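Local atomic coordinates of gamma-resorcylate decarboxylase (Polaromonas, PDB entry 4QRO), a protein that probably catalyses the metal-dependent, non-oxidative decarboxylation of gamma-resorcylate (2,6-dihydroxybenzoate) to resorcinol, and here holds manganese and the inhibitor 2-nitroresorcinol. Residues E8-T13 / Y162-N167; T13-M18 / N74-R79; R166-S171 / G190-V195; L216-E221 / S285-F290. All blocks are in the same frame, centred on the assembly; numbering follows the deposited sequence.

Interaction 1. Residues E8-T13 / Y162-N167; sequences EEHFAT and YLHPRN. With MN (manganese (II) ion), chain K; 38L (2-nitrobenzene-1,3-diol), chain M.
The manganese site of an amidohydrolase-type beta/alpha barrel is assembled here, where Glu-8 and His-10 from strand 4-11 meet His-164 at the end of strand 161-164. The strands do not pair; their side chains converge on the metal from two parts of the barrel. Glu-8 and His-10, two residues apart in a Glu-X-His pattern, point to the same side. The chi1 of Glu-8, -158°, swings CG away from the backbone N, and the extended chain carries OE1 to the manganese at 2.2 Å. NE2 of His-10 lies 2.2 Å from the ion, and NE2 of His-164 lies 2.3 Å from it. These two histidines set out from opposite directions, yet their NE2 atoms are neighbouring, cis ligands and the rings meet obliquely. The Glu-8 carboxylate stands almost upright to the His-164 ring, 81° between the planes, and approaches at that ring's edge. The inhibitor chelates through two oxygens: phenolic OAI sits 2.2 Å from the manganese, and nitro oxygen OAK 2.4 Å. Asp-287 completes the six ligand atoms. The other carboxylate oxygen is held too: Tyr-162 OH donates to Glu-8 OE2, at a modelled 2.4 Å, so short that the exact length should be read with caution. Ser-262 also bonds OE2, and Thr-260 bonds the tyrosine hydroxyl, so a second shell restrains the carboxylate's rotation. On the far side of the His-164 ring from the metal, ND1 fixes the imidazole by donating to a lone pair of Pro-165 O, 3.0 Å away and in the carbonyl plane.

Interaction 2. Residues T13-M18 / N74-R79; sequences TEETLM and NETARR
Glu-15 and Arg-79 form a side-on, two-nitrogen salt bridge that ties the short helix 14-17, just after the first barrel strand, to the long helix 70-90. NH2 of Arg-79 donates to Glu-15 OE1 at 2.7 Å, and NE of the same arginine reaches Glu-15 OE2 at 3.1 Å. Both oxygens are met on their syn side, both close to the guanidinium plane, and the NE bond is nearly straight at 169°. Carboxylate and guanidinium are not quite coplanar, their planes being turned 28° apart, so the pair is slightly twisted. The glutamate gets there by stretching out fully from its helix, while the arginine folds at chi3 (-68°) to turn its NE edge toward the acid. One turn back, Thr-76 lies beneath the carboxylate: its CG2 packs 3.8 Å from Glu-15 CD. Its OG1 comes within 3.1 Å of Glu-15 OE1, but Arg-72 O competes for the same proton, so that bond is not settled. Beside them the methyls Thr-16 CG2 and Thr-76 CG2 make a loose contact at 4.4 Å. Further out, the start of helix 14-17 is set by a capping box. Thr-13 is the N-cap, its OG1 accepting a weak bond from Thr-16 N; Thr-16 OG1 is also bonded to Asn-60. Completing the box, the backbone N of Thr-13 donates back to Thr-16 OG1 at 3.2 Å.

Interaction 3. Residues R166-S171 / G190-V195; sequences RNPLPS and GQETAV
Glu-192 reaches from helix 188-202 to the loop 166-171, and most of what it touches there is backbone and aliphatic carbon. Its CB sits 3.7 Å from the carbonyl oxygen Arg-166 O. CG comes nearer still, 3.4 Å from Arg-166 O, because it extends anti to the helix backbone N (chi1 179°). That carbonyl is buried under the glutamate's methylenes and has no hydrogen-bond partner in the model. At CG the chain bends (chi2 61°), carrying the carboxylate alongside the next part of the loop. There OE1 lies 3.7 Å from Pro-168 CB, a van der Waals contact, while OE2 is hydrogen-bonded to Tyr-141. The opposite charge of Arg-166 does not close a salt bridge: its NE stays 6.8 Å from Glu-192 OE2, and its guanidinium is bonded instead to Gln-132 and the carbonyl of Phe-130. One residue on, Thr-193 turns its OG1 back to Phe-189 O. The second subunit also packs on this helix; Gln-191 is hydrogen-bonded to Trp-187 and Tyr-176 of the second subunit. Taken together, this is the loop-to-helix half of a beta-alpha-beta crossover, running from strand 161-164 to strand 214-216 in a beta/alpha barrel.

Interaction 4. Residues L216-E221 / S285-F290; sequences LGHMGE and STDWPF. With MN (manganese (II) ion), chain K; 38L (2-nitrobenzene-1,3-diol), chain M.
His-218 and Asp-287 meet beside the manganese of the beta/alpha barrel, each on a loop following one of its strands. In the second loop, Ser-285 comes first, its OG bonded to Leu-7 N in strand 4-11. Thr-286 follows in what is modelled as an ST turn to Trp-288 N, though the hydroxyl's position is less sure. Asp-287 then supplies the last protein ligand: OD1 binds manganese at 2.2 Å. Its OD2 accepts from His-218 NE2 at 3.2 Å, the donor lying above the carboxylate plane while OD2 stays close to the plane of the imidazole. The same NE2 makes a weak bond, 3.0 Å long and bent to 124°, to nitro oxygen OAK of the inhibitor. Behind it, His-218 ND1 donates to Glu-221 OE2 at 2.7 Å, which fixes the ring's rotation and leaves NE2 directed at the site. Past Asp-287, the Trp-288 backbone bonds that of His-10, and a cis peptide leads into Pro-289. Phe-290 closes the run; its carbonyl O bonds Asn-234 of the second subunit, and its ring lies face-on to the inhibitor, with ligand carbon CAC 3.4 Å above the phenyl plane, over its centre.

Overall arrangement
Interactions 1 and 4 are two halves of one site, their centres 9 Å apart: both touch the manganese and the inhibitor, and together they supply all four protein ligands of the metal. Interaction 2 shares Thr-13 with interaction 1 and is nested within the loop that interaction 1 closes; its centre is 13 Å away, where the first strand runs into helix 14-17. Interaction 3 begins at Arg-166 and Asn-167, where interaction 1 ends, and its helix 188-202 also packs on Glu-221 of interaction 4. Interactions 2 and 3 lie 22 Å apart between centres, without touching. The second subunit reaches interactions 3 and 4 and also bonds the inhibitor, consistent with a pocket completed by the dimer.

Interaction 1. Residues E8-T13 / Y162-N167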
# COMPACT_ATOMS: atom_id res chain seq x y z
N GLU A 8 -19.61 4.28 5.45
CA GLU A 8 -19.16 2.90 5.36
C GLU A 8 -19.71 2.18 6.58
O GLU A 8 -19.00 1.90 7.55
CB GLU A 8 -17.63 2.75 5.26
CG GLU A 8 -17.25 1.41 4.64
CD GLU A 8 -15.76 1.15 4.54
OE1 GLU A 8 -15.32 0.03 4.92
OE2 GLU A 8 -15.03 2.03 4.03
N GLU A 9 -20.99 1.87 6.50
CA GLU A 9 -21.78 1.45 7.63
C GLU A 9 -22.60 0.25 7.12
O GLU A 9 -23.49 0.37 6.26
CB GLU A 9 -22.70 2.60 8.12
CG GLU A 9 -22.12 4.04 8.07
CD GLU A 9 -20.82 4.24 8.86
OE1 GLU A 9 -19.83 4.82 8.29
OE2 GLU A 9 -20.76 3.84 10.04
N HIS A 10 -22.23 -0.92 7.62
CA HIS A 10 -22.64 -2.15 7.00
C HIS A 10 -23.75 -2.85 7.76
O HIS A 10 -23.88 -2.73 8.97
CB HIS A 10 -21.45 -3.11 6.92
CG HIS A 10 -20.27 -2.58 6.17
ND1 HIS A 10 -20.29 -2.37 4.81
CD2 HIS A 10 -19.01 -2.30 6.59
CE1 HIS A 10 -19.10 -1.93 4.42
NE2 HIS A 10 -18.30 -1.90 5.48
N PHE A 11 -24.50 -3.66 7.02
CA PHE A 11 -25.50 -4.57 7.60
C PHE A 11 -25.46 -5.86 6.79
O PHE A 11 -24.81 -5.94 5.71
CB PHE A 11 -26.91 -3.95 7.52
CG PHE A 11 -27.46 -3.91 6.11
CD1 PHE A 11 -28.17 -4.99 5.59
CD2 PHE A 11 -27.17 -2.85 5.28
CE1 PHE A 11 -28.62 -4.99 4.29
CE2 PHE A 11 -27.63 -2.82 3.97
CZ PHE A 11 -28.35 -3.91 3.47
N ALA A 12 -26.15 -6.88 7.28
CA ALA A 12 -26.28 -8.14 6.55
C ALA A 12 -27.72 -8.62 6.54
O ALA A 12 -28.50 -8.26 7.44
CB ALA A 12 -25.40 -9.21 7.16
N THR A 13 -28.07 -9.39 5.52
CA THR A 13 -29.27 -10.23 5.56
C THR A 13 -28.85 -11.63 6.03
O THR A 13 -27.65 -11.95 6.06
CB THR A 13 -29.98 -10.29 4.19
OG1 THR A 13 -29.09 -10.84 3.22
CG2 THR A 13 -30.39 -8.90 3.75
N TYR A 162 -18.75 3.34 -4.52
CA TYR A 162 -17.84 3.08 -3.39
C TYR A 162 -17.16 1.78 -3.70
O TYR A 162 -17.80 0.73 -3.74
CB TYR A 162 -18.63 2.97 -2.08
CG TYR A 162 -17.84 3.23 -0.82
CD1 TYR A 162 -16.70 2.49 -0.51
CD2 TYR A 162 -18.26 4.20 0.11
CE1 TYR A 162 -15.98 2.73 0.65
CE2 TYR A 162 -17.55 4.46 1.27
CZ TYR A 162 -16.41 3.72 1.54
OH TYR A 162 -15.73 3.98 2.73
N LEU A 163 -15.84 1.83 -3.94
CA LEU A 163 -15.10 0.64 -4.28
C LEU A 163 -14.51 0.16 -2.95
O LEU A 163 -13.53 0.72 -2.46
CB LEU A 163 -14.02 0.96 -5.33
CG LEU A 163 -13.08 -0.21 -5.67
CD1 LEU A 163 -13.80 -1.33 -6.39
CD2 LEU A 163 -11.89 0.27 -6.52
N HIS A 164 -15.16 -0.83 -2.36
CA HIS A 164 -14.85 -1.31 -1.01
C HIS A 164 -13.95 -2.53 -1.16
O HIS A 164 -13.88 -3.14 -2.24
CB HIS A 164 -16.18 -1.68 -0.30
CG HIS A 164 -16.05 -2.15 1.11
ND1 HIS A 164 -15.88 -3.48 1.44
CD2 HIS A 164 -16.10 -1.47 2.28
CE1 HIS A 164 -15.83 -3.59 2.75
NE2 HIS A 164 -15.96 -2.39 3.28
N PRO A 165 -13.22 -2.89 -0.09
CA PRO A 165 -12.38 -4.09 -0.27
C PRO A 165 -13.07 -5.44 -0.31
O PRO A 165 -14.25 -5.58 0.06
CB PRO A 165 -11.45 -4.07 0.96
CG PRO A 165 -11.47 -2.66 1.43
CD PRO A 165 -12.85 -2.16 1.13
N ARG A 166 -12.31 -6.41 -0.79
CA ARG A 166 -12.51 -7.83 -0.51
C ARG A 166 -11.10 -8.41 -0.51
O ARG A 166 -10.13 -7.74 -0.92
CB ARG A 166 -13.39 -8.53 -1.57
CG ARG A 166 -12.75 -8.58 -2.96
CD ARG A 166 -13.53 -9.43 -3.95
NE ARG A 166 -13.64 -10.82 -3.50
CZ ARG A 166 -14.49 -11.70 -4.00
NH1 ARG A 166 -15.34 -11.36 -4.97
NH2 ARG A 166 -14.51 -12.94 -3.50
N ASN A 167 -10.99 -9.66 -0.09
CA ASN A 167 -9.72 -10.37 -0.15
C ASN A 167 -9.41 -10.90 -1.54
O ASN A 167 -10.32 -11.23 -2.30
CB ASN A 167 -9.69 -11.55 0.84
CG ASN A 167 -9.15 -11.15 2.21
OD1 ASN A 167 -8.18 -10.41 2.32
ND2 ASN A 167 -9.79 -11.65 3.26
MN MN K . -16.06 -1.92 5.50
OAK 38L M . -13.82 -2.61 5.65
NAG 38L M . -13.29 -3.29 6.48
OAJ 38L M . -12.12 -3.05 6.77
CAA 38L M . -14.01 -4.34 7.10
CAF 38L M . -13.35 -5.12 8.04
OAH 38L M . -12.42 -4.56 8.85
CAE 38L M . -13.64 -6.49 8.15
CAD 38L M . -14.63 -7.06 7.36
CAC 38L M . -15.42 -6.25 6.55
CAB 38L M . -15.14 -4.88 6.45
OAI 38L M . -15.97 -4.09 5.70

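Interaction 2. Residues T13-M18 / N74-R79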
# COMPACT_ATOMS: atom_id res chain seq x y z
N THR A 13 -28.07 -9.39 5.52
CA THR A 13 -29.27 -10.23 5.56
C THR A 13 -28.85 -11.63 6.03
O THR A 13 -27.65 -11.95 6.06
CB THR A 13 -29.98 -10.29 4.19
OG1 THR A 13 -29.09 -10.84 3.22
CG2 THR A 13 -30.39 -8.90 3.75
N GLU A 14 -29.82 -12.47 6.43
CA GLU A 14 -29.48 -13.86 6.80
C GLU A 14 -28.76 -14.55 5.64
O GLU A 14 -27.83 -15.31 5.82
CB GLU A 14 -30.73 -14.65 7.24
CG GLU A 14 -31.17 -14.37 8.69
CD GLU A 14 -30.17 -14.86 9.75
OE1 GLU A 14 -29.25 -15.64 9.42
OE2 GLU A 14 -30.30 -14.46 10.94
N GLU A 15 -29.20 -14.22 4.43
CA GLU A 15 -28.60 -14.73 3.20
C GLU A 15 -27.10 -14.41 3.08
O GLU A 15 -26.35 -15.24 2.60
CB GLU A 15 -29.37 -14.15 2.02
CG GLU A 15 -28.98 -14.75 0.69
CD GLU A 15 -29.88 -14.28 -0.44
OE1 GLU A 15 -29.76 -14.86 -1.54
OE2 GLU A 15 -30.68 -13.34 -0.25
N THR A 16 -26.67 -13.21 3.52
CA THR A 16 -25.27 -12.80 3.31
C THR A 16 -24.45 -12.81 4.58
O THR A 16 -23.24 -12.57 4.56
CB THR A 16 -25.17 -11.36 2.75
OG1 THR A 16 -25.67 -10.42 3.72
CG2 THR A 16 -25.93 -11.23 1.45
N LEU A 17 -25.10 -13.09 5.71
CA LEU A 17 -24.48 -12.99 7.02
C LEU A 17 -23.17 -13.74 7.18
O LEU A 17 -22.18 -13.21 7.72
CB LEU A 17 -25.47 -13.46 8.08
CG LEU A 17 -25.05 -13.42 9.54
CD1 LEU A 17 -24.78 -11.98 9.99
CD2 LEU A 17 -26.11 -14.10 10.42
N MET A 18 -23.16 -14.98 6.71
CA MET A 18 -22.01 -15.86 6.95
C MET A 18 -20.76 -15.39 6.20
O MET A 18 -19.65 -15.80 6.53
CB MET A 18 -22.37 -17.33 6.66
CG MET A 18 -23.48 -17.87 7.58
SD MET A 18 -23.29 -17.38 9.33
CE MET A 18 -21.85 -18.39 9.70
N ASN A 74 -27.84 -11.42 -9.30
CA ASN A 74 -28.87 -10.44 -9.56
C ASN A 74 -30.06 -10.59 -8.60
O ASN A 74 -30.55 -9.60 -8.05
CB ASN A 74 -29.32 -10.54 -11.01
CG ASN A 74 -30.27 -9.44 -11.40
OD1 ASN A 74 -29.96 -8.25 -11.28
ND2 ASN A 74 -31.45 -9.82 -11.88
N GLU A 75 -30.50 -11.83 -8.39
CA GLU A 75 -31.58 -12.13 -7.43
C GLU A 75 -31.25 -11.71 -5.99
O GLU A 75 -32.09 -11.11 -5.31
CB GLU A 75 -31.94 -13.63 -7.50
CG GLU A 75 -32.60 -14.03 -8.82
CD GLU A 75 -32.59 -15.54 -9.09
OE1 GLU A 75 -33.16 -15.94 -10.12
OE2 GLU A 75 -32.02 -16.32 -8.30
N THR A 76 -30.05 -12.04 -5.51
CA THR A 76 -29.60 -11.65 -4.20
C THR A 76 -29.52 -10.12 -4.07
O THR A 76 -29.98 -9.55 -3.08
CB THR A 76 -28.22 -12.27 -3.89
OG1 THR A 76 -28.30 -13.70 -4.04
CG2 THR A 76 -27.77 -11.95 -2.50
N ALA A 77 -28.93 -9.46 -5.06
CA ALA A 77 -28.83 -8.00 -5.04
C ALA A 77 -30.23 -7.34 -4.94
O ALA A 77 -30.45 -6.42 -4.16
CB ALA A 77 -28.08 -7.50 -6.28
N ARG A 78 -31.17 -7.84 -5.72
CA ARG A 78 -32.54 -7.29 -5.74
C ARG A 78 -33.24 -7.45 -4.40
O ARG A 78 -33.88 -6.51 -3.91
CB ARG A 78 -33.33 -7.93 -6.87
CG ARG A 78 -32.90 -7.39 -8.24
CD ARG A 78 -33.60 -8.08 -9.41
NE ARG A 78 -35.05 -8.06 -9.28
CZ ARG A 78 -35.88 -7.16 -9.81
NH1 ARG A 78 -35.45 -6.16 -10.57
NH2 ARG A 78 -37.18 -7.28 -9.59
N ARG A 79 -33.11 -8.63 -3.80
CA ARG A 79 -33.62 -8.90 -2.46
C ARG A 79 -32.98 -7.99 -1.41
O ARG A 79 -33.67 -7.44 -0.55
CB ARG A 79 -33.39 -10.36 -2.08
CG ARG A 79 -34.40 -11.33 -2.67
CD ARG A 79 -34.37 -12.66 -1.92
NE ARG A 79 -33.11 -13.35 -2.18
CZ ARG A 79 -32.89 -14.14 -3.23
NH1 ARG A 79 -33.84 -14.38 -4.12
NH2 ARG A 79 -31.70 -14.70 -3.38

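Interaction 3. Residues R166-S171 / G190-V195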
# COMPACT_ATOMS: atom_id res chain seq x y z
N ARG A 166 -12.31 -6.41 -0.79
CA ARG A 166 -12.51 -7.83 -0.51
C ARG A 166 -11.10 -8.41 -0.51
O ARG A 166 -10.13 -7.74 -0.92
CB ARG A 166 -13.39 -8.53 -1.57
CG ARG A 166 -12.75 -8.58 -2.96
CD ARG A 166 -13.53 -9.43 -3.95
NE ARG A 166 -13.64 -10.82 -3.50
CZ ARG A 166 -14.49 -11.70 -4.00
NH1 ARG A 166 -15.34 -11.36 -4.97
NH2 ARG A 166 -14.51 -12.94 -3.50
N ASN A 167 -10.99 -9.66 -0.09
CA ASN A 167 -9.72 -10.37 -0.15
C ASN A 167 -9.41 -10.90 -1.54
O ASN A 167 -10.32 -11.23 -2.30
CB ASN A 167 -9.69 -11.55 0.84
CG ASN A 167 -9.15 -11.15 2.21
OD1 ASN A 167 -8.18 -10.41 2.32
ND2 ASN A 167 -9.79 -11.65 3.26
N PRO A 168 -8.11 -11.00 -1.89
CA PRO A 168 -7.78 -11.64 -3.15
C PRO A 168 -8.15 -13.13 -3.14
O PRO A 168 -8.20 -13.74 -2.06
CB PRO A 168 -6.24 -11.49 -3.24
CG PRO A 168 -5.79 -11.37 -1.83
CD PRO A 168 -6.90 -10.64 -1.11
N LEU A 169 -8.42 -13.70 -4.31
CA LEU A 169 -8.60 -15.14 -4.42
C LEU A 169 -7.29 -15.82 -3.97
O LEU A 169 -6.22 -15.23 -4.14
CB LEU A 169 -8.92 -15.52 -5.86
CG LEU A 169 -10.24 -14.97 -6.44
CD1 LEU A 169 -10.46 -15.45 -7.85
CD2 LEU A 169 -11.43 -15.34 -5.56
N PRO A 170 -7.36 -17.04 -3.39
CA PRO A 170 -6.17 -17.74 -2.86
C PRO A 170 -5.01 -17.90 -3.85
O PRO A 170 -3.85 -17.75 -3.47
CB PRO A 170 -6.73 -19.10 -2.44
CG PRO A 170 -8.13 -18.79 -2.00
CD PRO A 170 -8.61 -17.72 -2.95
N SER A 171 -5.32 -18.17 -5.12
CA SER A 171 -4.27 -18.27 -6.16
C SER A 171 -3.55 -16.94 -6.46
O SER A 171 -2.41 -16.92 -6.99
CB SER A 171 -4.83 -18.87 -7.46
OG SER A 171 -5.89 -18.09 -7.98
N GLY A 190 -6.37 -3.57 1.63
CA GLY A 190 -5.90 -2.28 1.14
C GLY A 190 -5.13 -2.41 -0.17
O GLY A 190 -5.37 -1.63 -1.10
N GLN A 191 -4.22 -3.38 -0.26
CA GLN A 191 -3.51 -3.64 -1.53
C GLN A 191 -4.48 -3.94 -2.68
O GLN A 191 -4.36 -3.38 -3.78
CB GLN A 191 -2.49 -4.80 -1.40
CG GLN A 191 -2.20 -5.58 -2.68
CD GLN A 191 -1.36 -4.81 -3.69
OE1 GLN A 191 -0.98 -3.66 -3.46
NE2 GLN A 191 -1.04 -5.46 -4.78
N GLU A 192 -5.42 -4.85 -2.43
CA GLU A 192 -6.40 -5.26 -3.43
C GLU A 192 -7.17 -4.05 -3.97
O GLU A 192 -7.30 -3.87 -5.19
CB GLU A 192 -7.36 -6.27 -2.81
CG GLU A 192 -8.44 -6.75 -3.76
CD GLU A 192 -7.89 -7.45 -4.99
OE1 GLU A 192 -6.92 -8.27 -4.87
OE2 GLU A 192 -8.45 -7.19 -6.09
N THR A 193 -7.60 -3.19 -3.07
CA THR A 193 -8.46 -2.06 -3.43
C THR A 193 -7.66 -0.91 -4.06
O THR A 193 -8.10 -0.29 -5.03
CB THR A 193 -9.23 -1.61 -2.17
OG1 THR A 193 -9.79 -2.77 -1.52
CG2 THR A 193 -10.29 -0.60 -2.51
N ALA A 194 -6.47 -0.64 -3.53
CA ALA A 194 -5.57 0.34 -4.13
C ALA A 194 -5.27 -0.03 -5.58
O ALA A 194 -5.30 0.82 -6.44
CB ALA A 194 -4.28 0.46 -3.32
N VAL A 195 -4.96 -1.31 -5.84
CA VAL A 195 -4.63 -1.71 -7.21
C VAL A 195 -5.84 -1.66 -8.14
O VAL A 195 -5.73 -1.18 -9.27
CB VAL A 195 -3.95 -3.09 -7.24
CG1 VAL A 195 -3.78 -3.57 -8.67
CG2 VAL A 195 -2.58 -2.96 -6.57

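Interaction 4. Residues L216-E221 / S285-F290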
# COMPACT_ATOMS: atom_id res chain seq x y z
N LEU A 216 -13.21 5.75 -1.84
CA LEU A 216 -12.39 4.72 -1.19
C LEU A 216 -12.43 4.87 0.33
O LEU A 216 -12.33 5.98 0.86
CB LEU A 216 -10.94 4.79 -1.66
CG LEU A 216 -10.68 4.66 -3.15
CD1 LEU A 216 -9.21 4.91 -3.43
CD2 LEU A 216 -11.10 3.29 -3.66
N GLY A 217 -12.55 3.77 1.05
CA GLY A 217 -12.47 3.84 2.48
C GLY A 217 -11.03 3.83 2.97
O GLY A 217 -10.07 3.80 2.18
N HIS A 218 -10.90 3.79 4.29
CA HIS A 218 -9.62 3.46 4.93
C HIS A 218 -8.52 4.47 4.57
O HIS A 218 -7.35 4.14 4.43
CB HIS A 218 -9.26 2.01 4.62
CG HIS A 218 -10.42 1.07 4.79
ND1 HIS A 218 -11.11 0.51 3.74
CD2 HIS A 218 -11.09 0.69 5.91
CE1 HIS A 218 -12.12 -0.22 4.20
NE2 HIS A 218 -12.12 -0.13 5.52
N MET A 219 -8.95 5.72 4.39
CA MET A 219 -8.03 6.80 4.04
C MET A 219 -7.43 6.63 2.65
O MET A 219 -6.37 7.19 2.36
CB MET A 219 -6.92 6.92 5.09
CG MET A 219 -7.36 7.56 6.39
SD MET A 219 -8.04 9.21 6.16
CE MET A 219 -8.13 9.79 7.85
N GLY A 220 -8.09 5.86 1.79
CA GLY A 220 -7.59 5.68 0.45
C GLY A 220 -6.60 4.56 0.29
O GLY A 220 -5.86 4.55 -0.69
N GLU A 221 -6.53 3.64 1.27
CA GLU A 221 -5.93 2.33 1.06
C GLU A 221 -4.45 2.52 0.71
O GLU A 221 -3.91 1.84 -0.16
CB GLU A 221 -6.67 1.58 -0.07
CG GLU A 221 -8.22 1.54 0.04
CD GLU A 221 -8.78 0.67 1.17
OE1 GLU A 221 -8.00 0.22 2.03
OE2 GLU A 221 -10.03 0.49 1.22
N SER A 285 -16.37 8.41 8.19
CA SER A 285 -17.08 7.13 8.18
C SER A 285 -16.48 6.28 9.27
O SER A 285 -15.41 6.62 9.78
CB SER A 285 -16.98 6.42 6.83
OG SER A 285 -17.81 7.07 5.87
N THR A 286 -17.16 5.21 9.64
CA THR A 286 -16.76 4.43 10.79
C THR A 286 -16.31 3.00 10.45
O THR A 286 -15.36 2.51 11.06
CB THR A 286 -17.91 4.35 11.83
OG1 THR A 286 -18.96 3.55 11.31
CG2 THR A 286 -18.45 5.72 12.16
N ASP A 287 -16.98 2.34 9.48
CA ASP A 287 -16.84 0.89 9.24
C ASP A 287 -17.57 0.03 10.29
O ASP A 287 -17.28 -1.14 10.45
CB ASP A 287 -15.38 0.47 9.15
CG ASP A 287 -15.15 -0.66 8.14
OD1 ASP A 287 -16.13 -1.20 7.53
OD2 ASP A 287 -13.96 -0.99 7.95
N TRP A 288 -18.51 0.63 11.00
CA TRP A 288 -19.42 -0.13 11.84
C TRP A 288 -20.02 -1.21 10.97
O TRP A 288 -20.39 -0.92 9.83
CB TRP A 288 -20.49 0.77 12.44
CG TRP A 288 -21.53 0.08 13.26
CD1 TRP A 288 -22.81 -0.28 12.84
CD2 TRP A 288 -21.45 -0.31 14.64
NE1 TRP A 288 -23.49 -0.86 13.86
CE2 TRP A 288 -22.70 -0.90 14.98
CE3 TRP A 288 -20.45 -0.25 15.61
CZ2 TRP A 288 -22.98 -1.39 16.27
CZ3 TRP A 288 -20.73 -0.75 16.91
CH2 TRP A 288 -21.98 -1.32 17.21
N PRO A 289 -20.09 -2.45 11.49
CA PRO A 289 -19.84 -2.89 12.86
C PRO A 289 -18.49 -3.55 13.11
O PRO A 289 -18.26 -4.12 14.19
CB PRO A 289 -20.97 -3.89 13.09
CG PRO A 289 -21.10 -4.54 11.77
CD PRO A 289 -20.86 -3.46 10.74
N PHE A 290 -17.60 -3.43 12.14
CA PHE A 290 -16.27 -4.05 12.22
C PHE A 290 -15.34 -3.16 13.04
O PHE A 290 -14.31 -3.65 13.57
CB PHE A 290 -15.72 -4.32 10.81
CG PHE A 290 -16.62 -5.21 9.99
CD1 PHE A 290 -16.66 -6.56 10.22
CD2 PHE A 290 -17.46 -4.67 9.01
CE1 PHE A 290 -17.52 -7.37 9.50
CE2 PHE A 290 -18.32 -5.48 8.27
CZ PHE A 290 -18.33 -6.83 8.51
MN MN K . -16.06 -1.92 5.50
OAK 38L M . -13.82 -2.61 5.65
NAG 38L M . -13.29 -3.29 6.48
OAJ 38L M . -12.12 -3.05 6.77
CAA 38L M . -14.01 -4.34 7.10
CAF 38L M . -13.35 -5.12 8.04
OAH 38L M . -12.42 -4.56 8.85
CAE 38L M . -13.64 -6.49 8.15
CAD 38L M . -14.63 -7.06 7.36
CAC 38L M . -15.42 -6.25 6.55
CAB 38L M . -15.14 -4.88 6.45
OAI 38L M . -15.97 -4.09 5.70